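Local coordinates for rhamnose ABC transporter, rhamnose-binding protein (Actinomyces odontolyticus ATCC 17982, PDB 5BQ3) that probably binds a sugar, perhaps rhamnose, as the solute-binding component of an ABC transporter, at residues T140-V145 with K172-E177; S134-I139 with G317-F322; G85-V90 with A284-A289. All blocks are in the same frame, centred on the assembly; numbering follows the deposited sequence.

Contact 1: residues T140-V145 with K172-E177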
ATOM      1  N   THR A 140       9.226  10.013   2.396  1.00 31.57           N
ATOM      2  CA  THR A 140       7.970  10.764   2.525  1.00 30.79           C
ATOM      3  C   THR A 140       7.719  11.113   3.990  1.00 33.77           C
ATOM      4  O   THR A 140       7.466  12.278   4.292  1.00 35.58           O
ATOM      5  CB  THR A 140       6.804   9.967   1.911  1.00 37.68           C
ATOM      6  OG1 THR A 140       7.124   9.663   0.553  1.00 38.94           O
ATOM      7  CG2 THR A 140       5.469  10.716   1.971  1.00 35.38           C
HETATM    8  N   MSE A 141       7.845  10.120   4.894  1.00 26.92           N
HETATM    9  CA  MSE A 141       7.656  10.280   6.333  1.00 25.33           C
HETATM   10  C   MSE A 141       8.686  11.235   6.945  1.00 34.28           C
HETATM   11  O   MSE A 141       8.284  12.148   7.666  1.00 35.46           O
HETATM   12  CB  MSE A 141       7.682   8.929   7.029  1.00 25.34           C
HETATM   13  CG  MSE A 141       6.449   8.106   6.687  1.00 29.42           C
HETATM   14 SE   MSE A 141       6.120   6.690   7.920  0.75 33.30          SE
HETATM   15  CE  MSE A 141       7.629   5.487   7.424  1.00 29.97           C
ATOM     16  N   LEU A 142       9.987  11.083   6.608  1.00 32.26           N
ATOM     17  CA  LEU A 142      11.047  11.981   7.083  1.00 33.03           C
ATOM     18  C   LEU A 142      10.832  13.412   6.587  1.00 37.26           C
ATOM     19  O   LEU A 142      11.123  14.348   7.325  1.00 38.43           O
ATOM     20  CB  LEU A 142      12.427  11.493   6.638  1.00 33.78           C
ATOM     21  CG  LEU A 142      13.014  10.303   7.379  1.00 38.11           C
ATOM     22  CD1 LEU A 142      14.119   9.684   6.567  1.00 38.92           C
ATOM     23  CD2 LEU A 142      13.519  10.695   8.756  1.00 40.22           C
ATOM     24  N   ASP A 143      10.317  13.579   5.346  1.00 32.40           N
ATOM     25  CA  ASP A 143      10.020  14.884   4.743  1.00 32.18           C
ATOM     26  C   ASP A 143       8.911  15.603   5.508  1.00 32.53           C
ATOM     27  O   ASP A 143       9.026  16.800   5.736  1.00 33.98           O
ATOM     28  CB  ASP A 143       9.620  14.732   3.264  1.00 34.26           C
ATOM     29  CG  ASP A 143      10.759  14.788   2.259  1.00 46.78           C
ATOM     30  OD1 ASP A 143      11.930  14.662   2.677  1.00 47.97           O
ATOM     31  OD2 ASP A 143      10.477  14.943   1.051  1.00 53.84           O
HETATM   32  N   MSE A 144       7.844  14.870   5.900  1.00 24.65           N
HETATM   33  CA  MSE A 144       6.701  15.389   6.663  1.00 22.37           C
HETATM   34  C   MSE A 144       7.123  15.744   8.089  1.00 32.04           C
HETATM   35  O   MSE A 144       6.694  16.775   8.603  1.00 33.22           O
HETATM   36  CB  MSE A 144       5.544  14.374   6.685  1.00 21.08           C
HETATM   37  CG  MSE A 144       4.942  14.110   5.298  1.00 24.27           C
HETATM   38 SE   MSE A 144       3.347  12.993   5.296  0.75 25.92          SE
HETATM   39  CE  MSE A 144       4.060  11.368   6.065  1.00 21.67           C
ATOM     40  N   VAL A 145       7.986  14.904   8.713  1.00 31.29           N
ATOM     41  CA  VAL A 145       8.508  15.121  10.067  1.00 32.52           C
ATOM     42  C   VAL A 145       9.330  16.401  10.079  1.00 39.37           C
ATOM     43  O   VAL A 145       8.979  17.331  10.799  1.00 39.59           O
ATOM     44  CB  VAL A 145       9.327  13.915  10.599  1.00 36.33           C
ATOM     45  CG1 VAL A 145       9.963  14.224  11.946  1.00 36.50           C
ATOM     46  CG2 VAL A 145       8.464  12.678  10.711  1.00 35.31           C
ATOM     47  N   LYS A 172      14.312   1.160   9.215  1.00 34.91           N
ATOM     48  CA  LYS A 172      15.731   0.983   8.874  1.00 35.63           C
ATOM     49  C   LYS A 172      16.169   2.012   7.816  1.00 38.96           C
ATOM     50  O   LYS A 172      17.223   2.622   7.985  1.00 39.73           O
ATOM     51  CB  LYS A 172      16.023  -0.460   8.407  1.00 38.77           C
ATOM     52  CG  LYS A 172      17.480  -0.752   8.014  1.00 54.79           C
ATOM     53  CD  LYS A 172      18.461  -0.733   9.189  1.00 66.36           C
ATOM     54  CE  LYS A 172      19.891  -0.754   8.706  1.00 80.21           C
ATOM     55  NZ  LYS A 172      20.853  -0.463   9.803  1.00 90.75           N
ATOM     56  N   PHE A 173      15.350   2.235   6.761  1.00 33.79           N
ATOM     57  CA  PHE A 173      15.651   3.234   5.725  1.00 33.59           C
ATOM     58  C   PHE A 173      15.647   4.638   6.333  1.00 36.54           C
ATOM     59  O   PHE A 173      16.499   5.455   5.986  1.00 38.28           O
ATOM     60  CB  PHE A 173      14.665   3.153   4.544  1.00 34.58           C
ATOM     61  CG  PHE A 173      14.892   2.047   3.536  1.00 35.88           C
ATOM     62  CD1 PHE A 173      16.055   2.002   2.776  1.00 39.93           C
ATOM     63  CD2 PHE A 173      13.906   1.102   3.286  1.00 36.67           C
ATOM     64  CE1 PHE A 173      16.252   0.994   1.826  1.00 41.14           C
ATOM     65  CE2 PHE A 173      14.101   0.096   2.335  1.00 39.81           C
ATOM     66  CZ  PHE A 173      15.273   0.048   1.613  1.00 39.06           C
HETATM   67  N   MSE A 174      14.715   4.894   7.279  1.00 29.96           N
HETATM   68  CA  MSE A 174      14.594   6.160   8.008  1.00 28.20           C
HETATM   69  C   MSE A 174      15.849   6.437   8.838  1.00 36.23           C
HETATM   70  O   MSE A 174      16.403   7.530   8.740  1.00 37.41           O
HETATM   71  CB  MSE A 174      13.353   6.150   8.908  1.00 27.68           C
HETATM   72  CG  MSE A 174      12.098   6.643   8.204  1.00 31.42           C
HETATM   73 SE   MSE A 174      10.584   6.826   9.407  0.75 35.09          SE
HETATM   74  CE  MSE A 174      11.254   8.268  10.554  1.00 32.78           C
ATOM     75  N   GLU A 175      16.319   5.429   9.608  1.00 34.65           N
ATOM     76  CA  GLU A 175      17.509   5.494  10.465  1.00 36.28           C
ATOM     77  C   GLU A 175      18.784   5.709   9.641  1.00 43.46           C
ATOM     78  O   GLU A 175      19.664   6.453  10.074  1.00 44.79           O
ATOM     79  CB  GLU A 175      17.636   4.223  11.324  1.00 37.66           C
ATOM     80  CG  GLU A 175      16.630   4.154  12.464  1.00 47.29           C
ATOM     81  CD  GLU A 175      16.658   2.884  13.292  1.00 68.80           C
ATOM     82  OE1 GLU A 175      16.351   1.802  12.743  1.00 67.06           O
ATOM     83  OE2 GLU A 175      16.949   2.980  14.506  1.00 64.78           O
ATOM     84  N   ASP A 176      18.872   5.073   8.457  1.00 41.14           N
ATOM     85  CA  ASP A 176      20.003   5.189   7.532  1.00 42.94           C
ATOM     86  C   ASP A 176      20.088   6.596   6.924  1.00 47.18           C
ATOM     87  O   ASP A 176      21.188   7.120   6.755  1.00 47.81           O
ATOM     88  CB  ASP A 176      19.897   4.141   6.403  1.00 45.12           C
ATOM     89  CG  ASP A 176      20.096   2.690   6.815  1.00 58.44           C
ATOM     90  OD1 ASP A 176      20.761   2.446   7.851  1.00 60.51           O
ATOM     91  OD2 ASP A 176      19.614   1.795   6.082  1.00 63.78           O
ATOM     92  N   GLU A 177      18.926   7.191   6.588  1.00 43.00           N
ATOM     93  CA  GLU A 177      18.804   8.525   5.998  1.00 43.31           C
ATOM     94  C   GLU A 177      19.157   9.620   7.004  1.00 47.37           C
ATOM     95  O   GLU A 177      19.748  10.626   6.617  1.00 48.59           O
ATOM     96  CB  GLU A 177      17.388   8.749   5.455  1.00 43.48           C
ATOM     97  CG  GLU A 177      17.120   8.101   4.105  1.00 52.54           C
ATOM     98  CD  GLU A 177      17.723   8.778   2.888  1.00 72.13           C
ATOM     99  OE1 GLU A 177      17.909  10.016   2.914  1.00 71.06           O
ATOM    100  OE2 GLU A 177      17.973   8.070   1.888  1.00 67.63           O
TER
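L142 lies against M174 where the helix 134-149 crosses the helix 165-180. The axes of the two short segments are 10.5 Å apart and cross at -55°. The close-packed part consists of L142, M141, M174 and the CB of E177, all buried. L142 and M174 run past each other in opposite directions. CG of L142 lies 3.9 Å from CG of M174, and CD2 of L142 meets CE of M174 at 3.8 Å. The other methyl of L142, CD1, turns to the next helical turn and meets CB of E177 at 3.6 Å. M174 bends at its last torsion (chi3 65°), which brings its CE to the leucine and leaves its selenium for M141. There CE of M141 meets SE of M174 at 3.8 Å, the two chains crossing at about a right angle. Both are selenomethionines. With an alanine at L142, both methyls are gone, which would probably leave a gap between the helices, with CE of M174 and CB of E177 without their leucine partner.

No hydrogen bond joins the two segments. The buried carboxylate of E177 is satisfied by a salt bridge with K135 and a hydrogen bond with N181. On the solvent side of the helix 165-180, K172 and D176 pair within their own segment, NZ to OD1 at 3.5 Å. D143, partly exposed, pairs with K183.

F173 and M174 also touch A138, so the helix contact continues one turn back. M141 and V145 pack on V220 of strand 218-221, which places the helix 134-149 over the four-stranded parallel sheet. The helix 165-180 connects the neighbouring parallel strands 153-159 and 187-194, the helical link of a beta-alpha-beta crossover.

Contact 2: residues S134-I139 with G317-F322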
ATOM      1  N   SER A 134       9.522   0.878  -0.907  1.00 37.49           N
ATOM      2  CA  SER A 134       9.882   0.869   0.516  1.00 37.08           C
ATOM      3  C   SER A 134      10.696   2.100   0.962  1.00 41.40           C
ATOM      4  O   SER A 134      10.294   2.761   1.919  1.00 41.21           O
ATOM      5  CB  SER A 134      10.648  -0.404   0.858  1.00 41.31           C
ATOM      6  OG  SER A 134      10.504  -0.733   2.229  1.00 51.34           O
ATOM      7  N   LYS A 135      11.806   2.421   0.264  1.00 38.28           N
ATOM      8  CA  LYS A 135      12.673   3.565   0.579  1.00 38.38           C
ATOM      9  C   LYS A 135      11.936   4.909   0.396  1.00 42.43           C
ATOM     10  O   LYS A 135      12.250   5.873   1.098  1.00 42.69           O
ATOM     11  CB  LYS A 135      13.947   3.530  -0.283  1.00 41.55           C
ATOM     12  CG  LYS A 135      15.073   4.437   0.213  1.00 51.01           C
ATOM     13  CD  LYS A 135      16.220   4.506  -0.784  1.00 61.84           C
ATOM     14  CE  LYS A 135      17.162   5.658  -0.520  1.00 73.30           C
ATOM     15  NZ  LYS A 135      18.049   5.405   0.646  1.00 81.79           N
ATOM     16  N   GLN A 136      10.961   4.970  -0.533  1.00 38.40           N
ATOM     17  CA  GLN A 136      10.190   6.185  -0.799  1.00 37.74           C
ATOM     18  C   GLN A 136       9.204   6.468   0.333  1.00 40.00           C
ATOM     19  O   GLN A 136       8.932   7.637   0.605  1.00 40.39           O
ATOM     20  CB  GLN A 136       9.464   6.098  -2.150  1.00 39.02           C
ATOM     21  CG  GLN A 136       9.068   7.456  -2.745  1.00 45.29           C
ATOM     22  CD  GLN A 136      10.226   8.407  -2.938  1.00 59.42           C
ATOM     23  OE1 GLN A 136      11.221   8.100  -3.602  1.00 57.25           O
ATOM     24  NE2 GLN A 136      10.115   9.592  -2.360  1.00 46.93           N
ATOM     25  N   VAL A 137       8.684   5.414   0.999  1.00 34.72           N
ATOM     26  CA  VAL A 137       7.762   5.551   2.138  1.00 33.48           C
ATOM     27  C   VAL A 137       8.506   6.261   3.282  1.00 36.86           C
ATOM     28  O   VAL A 137       7.989   7.223   3.850  1.00 36.98           O
ATOM     29  CB  VAL A 137       7.172   4.184   2.590  1.00 36.32           C
ATOM     30  CG1 VAL A 137       6.292   4.332   3.832  1.00 35.71           C
ATOM     31  CG2 VAL A 137       6.389   3.527   1.466  1.00 35.88           C
ATOM     32  N   ALA A 138       9.739   5.804   3.563  1.00 32.63           N
ATOM     33  CA  ALA A 138      10.630   6.324   4.589  1.00 32.59           C
ATOM     34  C   ALA A 138      11.003   7.778   4.335  1.00 37.84           C
ATOM     35  O   ALA A 138      11.052   8.561   5.283  1.00 37.79           O
ATOM     36  CB  ALA A 138      11.881   5.474   4.647  1.00 33.80           C
ATOM     37  N   ILE A 139      11.258   8.140   3.056  1.00 35.44           N
ATOM     38  CA  ILE A 139      11.629   9.493   2.623  1.00 35.70           C
ATOM     39  C   ILE A 139      10.433  10.430   2.840  1.00 37.48           C
ATOM     40  O   ILE A 139      10.607  11.491   3.445  1.00 38.28           O
ATOM     41  CB  ILE A 139      12.153   9.484   1.153  1.00 39.80           C
ATOM     42  CG1 ILE A 139      13.598   8.942   1.108  1.00 41.18           C
ATOM     43  CG2 ILE A 139      12.076  10.876   0.501  1.00 41.84           C
ATOM     44  CD1 ILE A 139      14.075   8.407  -0.251  1.00 51.72           C
ATOM     45  N   GLY A 317       3.509   4.643  -7.957  1.00 38.55           N
ATOM     46  CA  GLY A 317       4.051   5.982  -7.758  1.00 39.39           C
ATOM     47  C   GLY A 317       4.503   6.280  -6.345  1.00 43.42           C
ATOM     48  O   GLY A 317       4.632   5.368  -5.523  1.00 42.48           O
ATOM     49  N   ASP A 318       4.758   7.570  -6.062  1.00 40.74           N
ATOM     50  CA  ASP A 318       5.186   8.050  -4.747  1.00 40.05           C
ATOM     51  C   ASP A 318       3.992   8.068  -3.780  1.00 42.20           C
ATOM     52  O   ASP A 318       2.859   8.235  -4.246  1.00 41.54           O
ATOM     53  CB  ASP A 318       5.820   9.454  -4.852  1.00 43.39           C
ATOM     54  CG  ASP A 318       7.098   9.552  -5.677  1.00 58.47           C
ATOM     55  OD1 ASP A 318       7.881   8.575  -5.687  1.00 59.23           O
ATOM     56  OD2 ASP A 318       7.347  10.629  -6.257  1.00 67.66           O
ATOM     57  N   PRO A 319       4.194   7.890  -2.445  1.00 38.12           N
ATOM     58  CA  PRO A 319       3.040   7.912  -1.523  1.00 37.33           C
ATOM     59  C   PRO A 319       2.226   9.207  -1.607  1.00 41.38           C
ATOM     60  O   PRO A 319       2.791  10.289  -1.801  1.00 41.77           O
ATOM     61  CB  PRO A 319       3.683   7.751  -0.138  1.00 38.46           C
ATOM     62  CG  PRO A 319       4.997   7.120  -0.393  1.00 42.72           C
ATOM     63  CD  PRO A 319       5.456   7.654  -1.713  1.00 39.26           C
ATOM     64  N   VAL A 320       0.892   9.077  -1.505  1.00 37.30           N
ATOM     65  CA  VAL A 320      -0.049  10.201  -1.559  1.00 37.65           C
ATOM     66  C   VAL A 320      -0.084  10.870  -0.179  1.00 40.54           C
ATOM     67  O   VAL A 320      -0.327  10.200   0.826  1.00 39.38           O
ATOM     68  CB  VAL A 320      -1.468   9.764  -2.040  1.00 41.57           C
ATOM     69  CG1 VAL A 320      -2.463  10.918  -1.972  1.00 42.69           C
ATOM     70  CG2 VAL A 320      -1.422   9.187  -3.452  1.00 41.56           C
ATOM     71  N   ARG A 321       0.180  12.183  -0.139  1.00 37.30           N
ATOM     72  CA  ARG A 321       0.157  12.967   1.097  1.00 36.81           C
ATOM     73  C   ARG A 321      -1.239  13.536   1.308  1.00 40.23           C
ATOM     74  O   ARG A 321      -1.800  14.153   0.398  1.00 40.62           O
ATOM     75  CB  ARG A 321       1.211  14.088   1.072  1.00 37.26           C
ATOM     76  CG  ARG A 321       2.640  13.602   1.198  1.00 46.86           C
ATOM     77  CD  ARG A 321       3.579  14.759   1.407  1.00 56.51           C
ATOM     78  NE  ARG A 321       4.935  14.414   0.999  1.00 63.53           N
ATOM     79  CZ  ARG A 321       6.005  15.163   1.238  1.00 77.42           C
ATOM     80  NH1 ARG A 321       5.888  16.309   1.901  1.00 62.43           N
ATOM     81  NH2 ARG A 321       7.202  14.772   0.824  1.00 65.69           N
ATOM     82  N   PHE A 322      -1.806  13.311   2.503  1.00 35.57           N
ATOM     83  CA  PHE A 322      -3.147  13.773   2.854  1.00 35.92           C
ATOM     84  C   PHE A 322      -3.093  14.862   3.915  1.00 41.16           C
ATOM     85  O   PHE A 322      -2.459  14.696   4.958  1.00 40.35           O
ATOM     86  CB  PHE A 322      -4.031  12.610   3.339  1.00 36.63           C
ATOM     87  CG  PHE A 322      -4.162  11.446   2.383  1.00 36.98           C
ATOM     88  CD1 PHE A 322      -3.261  10.391   2.414  1.00 38.40           C
ATOM     89  CD2 PHE A 322      -5.210  11.391   1.472  1.00 39.82           C
ATOM     90  CE1 PHE A 322      -3.391   9.312   1.537  1.00 38.96           C
ATOM     91  CE2 PHE A 322      -5.332  10.315   0.589  1.00 42.36           C
ATOM     92  CZ  PHE A 322      -4.420   9.286   0.623  1.00 38.99           C
TER
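Q136 and P319 meet with their side chains at about a right angle. CG of Q136 lies 3.8 Å from CD of P319. The same carbon approaches a carboxylate: CG of Q136 is 3.4 Å from OD1 of D318. The glutamine and aspartate side chains run obliquely to one another, and their amide and carboxylate planes are 42° apart. OD1 of D318 thus faces the aliphatic part of Q136 more closely than the amide end. NE2 of Q136 is 4.1 Å from OD1 of D318, and no hydrogen bond forms. In Q136, chi1 of -159° turns CG away from the backbone N, toward 318-319, where it meets the proline and the aspartate on adjacent sides. The bend at chi2 (57°) then turns the amide. Both Q136 and D318 also touch a crystal neighbour, so their exact poses may owe something to the lattice.

The place is a junction of two lobes, as in type I periplasmic binding proteins. Strands 127-130 and 313-315 are neighbours at one margin of the six-stranded parallel sheet. After the first, the chain enters the helix 134-149. After the second, it runs through 317-319 into strand 320-322, which pairs antiparallel with strand 266-268. The contact therefore sets two neighbouring chain crossings side by side, consistent with a hinge.

P319 also reaches the next residue of the helix. CG of P319 lies 4.1 Å from CA of V137 and 4.3 Å from CG2 of V137. This side of the contact is buried and apolar, whereas D318 is exposed. V132, in the linker before the helix, touches both V137 and P319. T140 packs on P319 one turn further along. From strand 320-322, R321 makes a long, weak ion pair with D143 of the same helix.

Contact 3: residues G85-V90 with A284-A289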
ATOM      1  N   GLY A  85     -11.380 -20.777 -18.258  1.00 48.04           N
ATOM      2  CA  GLY A  85     -10.520 -20.285 -19.326  1.00 47.25           C
ATOM      3  C   GLY A  85     -10.299 -18.787 -19.295  1.00 49.68           C
ATOM      4  O   GLY A  85     -10.349 -18.139 -20.343  1.00 49.78           O
ATOM      5  N   THR A  86     -10.043 -18.228 -18.092  1.00 44.39           N
ATOM      6  CA  THR A  86      -9.780 -16.800 -17.888  1.00 42.72           C
ATOM      7  C   THR A  86      -8.400 -16.483 -18.469  1.00 45.62           C
ATOM      8  O   THR A  86      -7.458 -17.256 -18.273  1.00 46.07           O
ATOM      9  CB  THR A  86      -9.919 -16.432 -16.401  1.00 50.37           C
ATOM     10  OG1 THR A  86     -11.208 -16.843 -15.938  1.00 52.32           O
ATOM     11  CG2 THR A  86      -9.744 -14.942 -16.141  1.00 46.23           C
ATOM     12  N   ASN A  87      -8.296 -15.371 -19.211  1.00 40.56           N
ATOM     13  CA  ASN A  87      -7.067 -14.962 -19.883  1.00 39.57           C
ATOM     14  C   ASN A  87      -6.144 -14.151 -18.978  1.00 41.60           C
ATOM     15  O   ASN A  87      -4.931 -14.351 -19.035  1.00 41.35           O
ATOM     16  CB  ASN A  87      -7.395 -14.174 -21.149  1.00 40.36           C
ATOM     17  CG  ASN A  87      -8.254 -14.944 -22.120  1.00 58.64           C
ATOM     18  OD1 ASN A  87      -9.469 -14.746 -22.199  1.00 50.13           O
ATOM     19  ND2 ASN A  87      -7.652 -15.880 -22.837  1.00 52.34           N
ATOM     20  N   VAL A  88      -6.701 -13.221 -18.171  1.00 36.48           N
ATOM     21  CA  VAL A  88      -5.918 -12.371 -17.267  1.00 34.49           C
ATOM     22  C   VAL A  88      -6.414 -12.564 -15.831  1.00 37.48           C
ATOM     23  O   VAL A  88      -7.608 -12.428 -15.567  1.00 37.09           O
ATOM     24  CB  VAL A  88      -5.939 -10.869 -17.671  1.00 37.72           C
ATOM     25  CG1 VAL A  88      -5.054 -10.038 -16.747  1.00 36.45           C
ATOM     26  CG2 VAL A  88      -5.526 -10.667 -19.127  1.00 38.08           C
ATOM     27  N   LEU A  89      -5.488 -12.861 -14.907  1.00 33.87           N
ATOM     28  CA  LEU A  89      -5.802 -13.042 -13.492  1.00 33.25           C
ATOM     29  C   LEU A  89      -5.024 -12.035 -12.644  1.00 35.07           C
ATOM     30  O   LEU A  89      -3.791 -12.040 -12.652  1.00 34.31           O
ATOM     31  CB  LEU A  89      -5.502 -14.481 -13.047  1.00 33.93           C
ATOM     32  CG  LEU A  89      -6.322 -14.981 -11.864  1.00 39.14           C
ATOM     33  CD1 LEU A  89      -7.630 -15.592 -12.332  1.00 40.65           C
ATOM     34  CD2 LEU A  89      -5.543 -15.993 -11.062  1.00 41.78           C
ATOM     35  N   VAL A  90      -5.752 -11.152 -11.941  1.00 30.60           N
ATOM     36  CA  VAL A  90      -5.172 -10.127 -11.066  1.00 29.23           C
ATOM     37  C   VAL A  90      -5.479 -10.548  -9.620  1.00 33.25           C
ATOM     38  O   VAL A  90      -6.651 -10.637  -9.257  1.00 33.22           O
ATOM     39  CB  VAL A  90      -5.661  -8.693 -11.408  1.00 32.62           C
ATOM     40  CG1 VAL A  90      -4.854  -7.650 -10.650  1.00 31.64           C
ATOM     41  CG2 VAL A  90      -5.590  -8.420 -12.913  1.00 32.71           C
ATOM     42  N   ALA A 284      -1.646  -5.595 -21.405  1.00 41.20           N
ATOM     43  CA  ALA A 284      -0.404  -5.440 -22.164  1.00 41.44           C
ATOM     44  C   ALA A 284       0.308  -6.787 -22.357  1.00 44.92           C
ATOM     45  O   ALA A 284       0.857  -7.035 -23.432  1.00 46.24           O
ATOM     46  CB  ALA A 284       0.513  -4.461 -21.455  1.00 41.72           C
ATOM     47  N   LEU A 285       0.283  -7.658 -21.323  1.00 39.24           N
ATOM     48  CA  LEU A 285       0.887  -8.994 -21.359  1.00 38.77           C
ATOM     49  C   LEU A 285       0.089  -9.938 -22.267  1.00 44.32           C
ATOM     50  O   LEU A 285       0.679 -10.728 -23.007  1.00 44.70           O
ATOM     51  CB  LEU A 285       0.974  -9.594 -19.942  1.00 37.23           C
ATOM     52  CG  LEU A 285       2.067  -9.067 -19.010  1.00 40.52           C
ATOM     53  CD1 LEU A 285       1.683  -9.274 -17.561  1.00 39.11           C
ATOM     54  CD2 LEU A 285       3.404  -9.729 -19.288  1.00 43.08           C
ATOM     55  N   ASP A 286      -1.253  -9.850 -22.201  1.00 41.23           N
ATOM     56  CA  ASP A 286      -2.183 -10.683 -22.958  1.00 41.98           C
ATOM     57  C   ASP A 286      -2.223 -10.317 -24.447  1.00 48.45           C
ATOM     58  O   ASP A 286      -2.370 -11.216 -25.279  1.00 49.28           O
ATOM     59  CB  ASP A 286      -3.590 -10.570 -22.356  1.00 43.08           C
ATOM     60  CG  ASP A 286      -4.489 -11.759 -22.608  1.00 51.46           C
ATOM     61  OD1 ASP A 286      -3.977 -12.903 -22.617  1.00 52.54           O
ATOM     62  OD2 ASP A 286      -5.709 -11.559 -22.723  1.00 56.62           O
ATOM     63  N   SER A 287      -2.110  -9.014 -24.785  1.00 45.95           N
ATOM     64  CA  SER A 287      -2.114  -8.544 -26.176  1.00 47.51           C
ATOM     65  C   SER A 287      -0.795  -8.872 -26.886  1.00 53.51           C
ATOM     66  O   SER A 287      -0.786  -9.047 -28.107  1.00 55.20           O
ATOM     67  CB  SER A 287      -2.382  -7.044 -26.244  1.00 50.69           C
ATOM     68  OG  SER A 287      -1.398  -6.305 -25.540  1.00 58.09           O
ATOM     69  N   GLY A 288       0.291  -8.951 -26.118  1.00 49.75           N
ATOM     70  CA  GLY A 288       1.626  -9.254 -26.621  1.00 50.89           C
ATOM     71  C   GLY A 288       2.529  -8.043 -26.752  1.00 56.44           C
ATOM     72  O   GLY A 288       3.589  -8.135 -27.376  1.00 57.24           O
ATOM     73  N   ALA A 289       2.116  -6.898 -26.160  1.00 52.93           N
ATOM     74  CA  ALA A 289       2.857  -5.635 -26.179  1.00 53.47           C
ATOM     75  C   ALA A 289       4.147  -5.733 -25.361  1.00 58.26           C
ATOM     76  O   ALA A 289       5.149  -5.115 -25.724  1.00 59.54           O
ATOM     77  CB  ALA A 289       1.984  -4.510 -25.644  1.00 53.40           C
TER
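D286 brings its carboxylate against carbon atoms of N87 and V88. OD2 of D286 is 3.5 Å from CB of N87 and 3.7 Å from CG2 of V88. CB of D286 also meets CG2 of V88, at 3.8 Å. The side chains of V88 and D286 approach at a slant. The aspartate reaches over because its CG stands anti to the backbone N (chi1 -155°), which carries the carboxylate away from the helix and onto the start of the strand.

The polar ends have partners in the next shell. OD2 of D286 accepts a hydrogen bond from the side-chain amide of Q28. N87 uses OD1 to accept one from the backbone N of S29, and V88 is bonded through its backbone to S29 and T31. Both side-chain bonds lead to the chain at the start of strand 29-33.

These partners place the contact in the six-stranded parallel sheet, where strand 88-91 runs between 29-33 and 112-116. The last turn of the helix 271-287 packs beside V88 through D286. G288, with positive phi, marks the end of this helix two residues after D286.

No hydrogen bond or salt bridge links the two segments directly. Across this contact the carboxylate serves as a packing surface against carbon. Its orientation probably depends on Q28, which ties the helix end to the sheet through a third piece of chain.

Contacts 1 and 2 share the helix 134-149, and their centres are 10 Å apart. Contact 3 lies in the other lobe, its centre about 38 Å from that of contact 1. Contact 1 is the buried one, a helix pair held by apolar chains beside the four-stranded sheet. Contact 2 is half core and half surface, with proline and valine inside and an exposed aspartate outside, at the passage between lobes. Contact 3 is also partly buried and joins a helix end to the six-stranded sheet. None has a hydrogen bond across its segments. In contacts 2 and 3 a carboxylate meets carbon, while in contact 1 the acid E177 packs only through its carbon chain.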